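Local coordinates for rhamnonate dehydratase (Gibberella zeae PH-1, PDB 3FXG), which probably catalyses the magnesium-dependent dehydration of rhamnonate to a 2-keto-3-deoxy sugar acid, as a lyase of the enolase superfamily, at residues 254-257 with 258-261; 281-284 with 285-288; 373-376 with 377-381. All coordinates share one frame; numbering follows the deposited sequence.

Contacts 1 (254-257 with 258-261), 2 (281-284 with 285-288) and 3 (373-376 with 377-381) follow one another along the chain, all within the enolase C-terminal-like domain. Contact 1 leads into helix 259-265, contact 2 closes helix 279-287, and strand 270-273 lies between those helices in sequence. The centres of contacts 1 and 2 are about 12 Å apart, and Thr256 OG1 packs on Leu286 CD1 at 3.9 Å. Both also touch the second subunit, so both lie at a subunit interface. Contact 3 takes in strand 374-376, which pairs antiparallel with 163-169, and the turn after it; its centre is about 36 Å from that of contact 1, on the opposite side of the chain's centre, and about 30 Å from that of contact 2.

Contact 1 (254-257 with 258-261); sequences DDTD and GFAL
Thr256 and Phe259 meet obliquely, the methyl CG2 of the threonine lying 4.1 Å from CD2 of the ring. With OG1 of Thr256 turned beside the backbone N (chi1 -69°), CG2 stands anti to that N and is the branch offered to the phenylalanine. Thr256 O comes to the edge of the same ring, near its plane and 3.4 Å from CD2. This oxygen also accepts the Phe259 N-H in a fairly straight bond of 3.1 Å. Leu292, Phe271 and Thr273 pack on the ring as well. Asp255 has CG anti to the backbone N (chi1 -174°), which brings its carboxylate beside Gly258, with OD1 3.2 Å from Gly258 N. Its charge is met by two other subunits: Arg290 of the third binds OD2, Arg284 of the second binds OD1. Asp257 points away, and its OD2 forms salt bridges with Lys285 and Arg284 of the second subunit. Gly258 N to Asp255 O (2.9 Å) and Ala260 N to Asp257 O (3.2 Å) complete a run of three i to i+3 bonds. Such overlapping turns wind the chain after barrel strand 246-248 into helix 259-265 of this TIM-barrel-type domain.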
loop_
_atom_site.group_PDB
_atom_site.type_symbol
_atom_site.label_atom_id
_atom_site.label_comp_id
_atom_site.label_asym_id
_atom_site.label_seq_id
_atom_site.Cartn_x
_atom_site.Cartn_y
_atom_site.Cartn_z
ATOM N N ASP A 254 12.970 5.048 19.581
ATOM C CA ASP A 254 13.196 5.686 18.280
ATOM C C ASP A 254 12.810 4.776 17.118
ATOM O O ASP A 254 12.795 5.220 15.974
ATOM C CB ASP A 254 14.673 6.051 18.072
ATOM C CG ASP A 254 15.115 7.257 18.873
ATOM O OD1 ASP A 254 14.378 8.265 18.914
ATOM O OD2 ASP A 254 16.222 7.199 19.445
ATOM N N ASP A 255 12.516 3.508 17.398
ATOM C CA ASP A 255 12.186 2.568 16.327
ATOM C C ASP A 255 10.901 1.766 16.531
ATOM O O ASP A 255 10.886 0.541 16.393
ATOM C CB ASP A 255 13.380 1.621 16.102
ATOM C CG ASP A 255 13.186 0.682 14.906
ATOM O OD1 ASP A 255 12.498 1.065 13.934
ATOM O OD2 ASP A 255 13.744 -0.438 14.932
ATOM N N THR A 256 9.814 2.456 16.852
ATOM C CA THR A 256 8.543 1.766 17.026
ATOM C C THR A 256 8.109 1.168 15.681
ATOM O O THR A 256 7.328 0.215 15.634
ATOM C CB THR A 256 7.474 2.719 17.599
ATOM O OG1 THR A 256 7.819 3.038 18.954
ATOM C CG2 THR A 256 6.095 2.067 17.585
ATOM N N ASP A 257 8.640 1.709 14.584
ATOM C CA ASP A 257 8.320 1.178 13.261
ATOM C C ASP A 257 8.747 -0.292 13.172
ATOM O O ASP A 257 8.174 -1.071 12.414
ATOM C CB ASP A 257 9.036 1.971 12.157
ATOM C CG ASP A 257 8.535 3.403 12.039
ATOM O OD1 ASP A 257 7.321 3.629 12.217
ATOM O OD2 ASP A 257 9.354 4.303 11.750
ATOM N N GLY A 258 9.756 -0.660 13.957
ATOM C CA GLY A 258 10.248 -2.027 13.951
ATOM C C GLY A 258 9.260 -3.092 14.405
ATOM O O GLY A 258 9.432 -4.271 14.093
ATOM N N PHE A 259 8.229 -2.702 15.143
ATOM C CA PHE A 259 7.255 -3.683 15.601
ATOM C C PHE A 259 6.468 -4.310 14.458
ATOM O O PHE A 259 5.916 -5.398 14.605
ATOM C CB PHE A 259 6.322 -3.061 16.641
ATOM C CG PHE A 259 6.956 -2.934 17.993
ATOM C CD1 PHE A 259 7.209 -4.071 18.760
ATOM C CD2 PHE A 259 7.385 -1.698 18.463
ATOM C CE1 PHE A 259 7.886 -3.975 19.973
ATOM C CE2 PHE A 259 8.067 -1.593 19.679
ATOM C CZ PHE A 259 8.318 -2.733 20.432
ATOM N N ALA A 260 6.430 -3.634 13.313
ATOM C CA ALA A 260 5.728 -4.175 12.153
ATOM C C ALA A 260 6.473 -5.438 11.712
ATOM O O ALA A 260 5.864 -6.434 11.304
ATOM C CB ALA A 260 5.714 -3.153 11.024
ATOM N N LEU A 261 7.799 -5.384 11.804
ATOM C CA LEU A 261 8.652 -6.505 11.430
ATOM C C LEU A 261 8.558 -7.597 12.491
ATOM O O LEU A 261 8.538 -8.790 12.176
ATOM C CB LEU A 261 10.104 -6.038 11.296
ATOM C CG LEU A 261 10.385 -4.935 10.269
ATOM C CD1 LEU A 261 11.802 -4.413 10.465
ATOM C CD2 LEU A 261 10.204 -5.479 8.858
#

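Contact 2 (281-284 with 285-288); sequences YGFR and KLVE
Phe283 and Leu286 touch on the last turns of helix 279-287, the helix of a beta-alpha-beta unit between parallel strands 270-273 and 294-295 of the TIM-barrel-like domain. These apolar side chains pass at a slant, Leu286 CD2 lying 3.9 Å from Phe283 CD1. Val311 of helix 305-316 and Pro297 also touch the phenylalanine, while Leu292 meets the leucine. Most backbone bonds here are weak: Phe283 O receives both Leu286 N at 3.0 Å and Val287 N at 3.3 Å, and Glu288 is the first residue to leave helical angles. Among the charged groups, Arg284 has its CG between the backbone N and the carbonyl carbon (chi1 85°), and its extended chain runs beside Glu288, pointing the same way. Guanidinium and carboxylate planes are 13° apart, but Glu288 OE2 sits well out of the guanidinium plane, 4.2 Å from Arg284 NE, so only charge links them. Arg284 NH1 bonds to Ala317 O and Glu288 OE2 to Tyr318 OH of the fourth subunit, while Arg284 NH2 forms salt bridges with Asp255 and Asp257 of the second. Lys285, also bound to that Asp257, forms a salt bridge from NZ to Glu288 OE1 (3.0 Å), on its syn side and 17° out of the carboxylate plane.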
loop_
_atom_site.group_PDB
_atom_site.type_symbol
_atom_site.label_atom_id
_atom_site.label_comp_id
_atom_site.label_asym_id
_atom_site.label_seq_id
_atom_site.Cartn_x
_atom_site.Cartn_y
_atom_site.Cartn_z
ATOM N N TYR A 281 0.821 13.133 20.110
ATOM C CA TYR A 281 1.424 12.973 18.790
ATOM C C TYR A 281 2.396 11.804 18.785
ATOM O O TYR A 281 2.560 11.121 17.773
ATOM C CB TYR A 281 2.150 14.257 18.406
ATOM C CG TYR A 281 1.229 15.449 18.407
ATOM C CD1 TYR A 281 0.249 15.593 17.427
ATOM C CD2 TYR A 281 1.309 16.414 19.408
ATOM C CE1 TYR A 281 -0.632 16.671 17.441
ATOM C CE2 TYR A 281 0.433 17.496 19.434
ATOM C CZ TYR A 281 -0.533 17.616 18.445
ATOM O OH TYR A 281 -1.401 18.681 18.459
ATOM N N GLY A 282 3.046 11.579 19.922
ATOM C CA GLY A 282 3.980 10.478 20.016
ATOM C C GLY A 282 3.238 9.159 20.090
ATOM O O GLY A 282 3.603 8.189 19.427
ATOM N N PHE A 283 2.175 9.122 20.885
ATOM C CA PHE A 283 1.405 7.897 21.050
ATOM C C PHE A 283 0.518 7.502 19.878
ATOM O O PHE A 283 0.211 6.320 19.710
ATOM C CB PHE A 283 0.596 7.975 22.348
ATOM C CG PHE A 283 1.429 7.715 23.567
ATOM C CD1 PHE A 283 1.763 6.408 23.924
ATOM C CD2 PHE A 283 1.972 8.768 24.290
ATOM C CE1 PHE A 283 2.636 6.155 24.979
ATOM C CE2 PHE A 283 2.849 8.528 25.346
ATOM C CZ PHE A 283 3.181 7.217 25.689
ATOM N N ARG A 284 0.120 8.464 19.051
ATOM C CA ARG A 284 -0.726 8.130 17.908
ATOM C C ARG A 284 -0.009 7.102 17.028
ATOM O O ARG A 284 -0.645 6.235 16.420
ATOM C CB ARG A 284 -1.064 9.384 17.089
ATOM C CG ARG A 284 -0.032 9.775 16.044
ATOM C CD ARG A 284 -0.401 11.110 15.386
ATOM N NE ARG A 284 0.511 11.454 14.293
ATOM C CZ ARG A 284 0.496 12.613 13.641
ATOM N NH1 ARG A 284 -0.385 13.549 13.968
ATOM N NH2 ARG A 284 1.361 12.837 12.659
ATOM N N LYS A 285 1.317 7.195 16.981
ATOM C CA LYS A 285 2.134 6.280 16.189
ATOM C C LYS A 285 2.147 4.854 16.734
ATOM O O LYS A 285 2.260 3.894 15.972
ATOM C CB LYS A 285 3.572 6.798 16.099
ATOM C CG LYS A 285 3.763 7.879 15.054
ATOM C CD LYS A 285 3.414 7.327 13.680
ATOM C CE LYS A 285 3.747 8.307 12.581
ATOM N NZ LYS A 285 3.373 7.760 11.250
ATOM N N LEU A 286 2.054 4.714 18.052
ATOM C CA LEU A 286 2.053 3.389 18.660
ATOM C C LEU A 286 0.735 2.664 18.413
ATOM O O LEU A 286 0.678 1.432 18.434
ATOM C CB LEU A 286 2.332 3.492 20.162
ATOM C CG LEU A 286 3.809 3.601 20.552
ATOM C CD1 LEU A 286 4.456 4.797 19.859
ATOM C CD2 LEU A 286 3.922 3.723 22.066
ATOM N N VAL A 287 -0.325 3.429 18.179
ATOM C CA VAL A 287 -1.632 2.844 17.907
ATOM C C VAL A 287 -1.786 2.548 16.414
ATOM O O VAL A 287 -2.433 1.570 16.042
ATOM C CB VAL A 287 -2.771 3.780 18.378
ATOM C CG1 VAL A 287 -4.124 3.204 17.989
ATOM C CG2 VAL A 287 -2.698 3.952 19.891
ATOM N N GLU A 288 -1.189 3.382 15.563
ATOM C CA GLU A 288 -1.272 3.170 14.115
ATOM C C GLU A 288 -0.685 1.808 13.762
ATOM O O GLU A 288 0.420 1.475 14.183
ATOM C CB GLU A 288 -0.491 4.246 13.347
ATOM C CG GLU A 288 -0.939 5.672 13.602
ATOM C CD GLU A 288 -0.201 6.682 12.736
ATOM O OE1 GLU A 288 0.881 6.348 12.207
ATOM O OE2 GLU A 288 -0.702 7.818 12.599
#

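Contact 3 (373-376 with 377-381); sequences GYLT and TADLD
At Thr376 the extended backbone of strand 374-376 gives way to helical angles at Thr377, Ala378 and Asp379, so that the chain curls back and brings Asp379 against the strand's last residue. The CB of Asp379 is directed toward the strand, and its OD2 accepts the backbone N-H of Thr376 in a short bond of 2.6 Å. That donor arrives on the anti side of the oxygen, 32° out of the carboxylate plane. Thr376 OG1 gives a second, weak bond to the same OD2 at 3.1 Å, so one carboxylate oxygen is gripped twice by a single residue. The hydroxyl can do this because it sits between the backbone N and the carbonyl carbon (chi1 64°), where it also accepts Asp379 N weakly at 3.3 Å. This reciprocal exchange between Thr376 and the residue three places on is a capping box, set at the entry to a short helical turn closed by Leu380 N to Thr377 O at 2.9 Å. The strand it leaves runs antiparallel to 163-169 of the barrel sheet, Leu375 bonding by its backbone to Leu164. Leu375 crosses Asp379 at about a right angle, with its CB and CD2 each 3.6 Å from OD2. Beyond the turn, Leu380 brings its CG to 3.7 Å from Thr376 O, and Tyr332 of helix 329-335 is touched by both leucines. Thr377, the first residue of the turn, is buried; its OG1 bonds to OE2 of Glu162, a residue that it also meets through the backbone.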
loop_
_atom_site.group_PDB
_atom_site.type_symbol
_atom_site.label_atom_id
_atom_site.label_comp_id
_atom_site.label_asym_id
_atom_site.label_seq_id
_atom_site.Cartn_x
_atom_site.Cartn_y
_atom_site.Cartn_z
ATOM N N GLY A 373 -2.128 -7.243 46.071
ATOM C CA GLY A 373 -2.201 -7.340 44.623
ATOM C C GLY A 373 -3.340 -6.564 43.987
ATOM O O GLY A 373 -3.620 -6.733 42.798
ATOM N N TYR A 374 -3.997 -5.713 44.768
ATOM C CA TYR A 374 -5.100 -4.917 44.251
ATOM C C TYR A 374 -5.413 -3.737 45.164
ATOM O O TYR A 374 -4.986 -3.699 46.320
ATOM C CB TYR A 374 -6.358 -5.786 44.100
ATOM C CG TYR A 374 -7.020 -6.153 45.416
ATOM C CD1 TYR A 374 -7.943 -5.297 46.020
ATOM C CD2 TYR A 374 -6.683 -7.332 46.079
ATOM C CE1 TYR A 374 -8.513 -5.605 47.258
ATOM C CE2 TYR A 374 -7.244 -7.648 47.317
ATOM C CZ TYR A 374 -8.155 -6.782 47.900
ATOM O OH TYR A 374 -8.688 -7.086 49.130
ATOM N N LEU A 375 -6.144 -2.773 44.619
ATOM C CA LEU A 375 -6.592 -1.604 45.365
ATOM C C LEU A 375 -8.072 -1.436 45.030
ATOM O O LEU A 375 -8.576 -2.059 44.096
ATOM C CB LEU A 375 -5.823 -0.339 44.960
ATOM C CG LEU A 375 -4.355 -0.210 45.386
ATOM C CD1 LEU A 375 -3.867 1.191 45.041
ATOM C CD2 LEU A 375 -4.212 -0.462 46.885
ATOM N N THR A 376 -8.768 -0.599 45.791
ATOM C CA THR A 376 -10.188 -0.376 45.561
ATOM C C THR A 376 -10.476 1.113 45.440
ATOM O O THR A 376 -9.629 1.945 45.770
ATOM C CB THR A 376 -11.029 -0.913 46.729
ATOM O OG1 THR A 376 -10.702 -0.177 47.912
ATOM C CG2 THR A 376 -10.753 -2.395 46.955
ATOM N N THR A 377 -11.675 1.446 44.967
ATOM C CA THR A 377 -12.060 2.844 44.831
ATOM C C THR A 377 -12.006 3.504 46.204
ATOM O O THR A 377 -11.643 4.675 46.331
ATOM C CB THR A 377 -13.486 2.988 44.261
ATOM O OG1 THR A 377 -14.365 2.077 44.933
ATOM C CG2 THR A 377 -13.499 2.693 42.769
ATOM N N ALA A 378 -12.368 2.744 47.234
ATOM C CA ALA A 378 -12.345 3.255 48.597
ATOM C C ALA A 378 -10.938 3.724 48.964
ATOM O O ALA A 378 -10.778 4.753 49.615
ATOM C CB ALA A 378 -12.809 2.177 49.571
ATOM N N ASP A 379 -9.922 2.977 48.534
ATOM C CA ASP A 379 -8.534 3.339 48.828
ATOM C C ASP A 379 -8.187 4.701 48.233
ATOM O O ASP A 379 -7.287 5.390 48.716
ATOM C CB ASP A 379 -7.552 2.309 48.246
ATOM C CG ASP A 379 -7.695 0.931 48.863
ATOM O OD1 ASP A 379 -7.854 0.831 50.098
ATOM O OD2 ASP A 379 -7.621 -0.062 48.107
ATOM N N LEU A 380 -8.901 5.084 47.179
ATOM C CA LEU A 380 -8.636 6.348 46.503
ATOM C C LEU A 380 -9.543 7.497 46.928
ATOM O O LEU A 380 -9.419 8.610 46.412
ATOM C CB LEU A 380 -8.754 6.147 44.989
ATOM C CG LEU A 380 -7.951 4.983 44.398
ATOM C CD1 LEU A 380 -8.150 4.938 42.890
ATOM C CD2 LEU A 380 -6.474 5.156 44.730
ATOM N N ASP A 381 -10.445 7.240 47.870
ATOM C CA ASP A 381 -11.368 8.282 48.307
ATOM C C ASP A 381 -10.810 9.309 49.284
ATOM O O ASP A 381 -11.133 9.309 50.472
ATOM C CB ASP A 381 -12.652 7.664 48.874
ATOM C CG ASP A 381 -13.571 7.136 47.782
ATOM O OD1 ASP A 381 -13.582 7.720 46.677
ATOM O OD2 ASP A 381 -14.294 6.151 48.024
#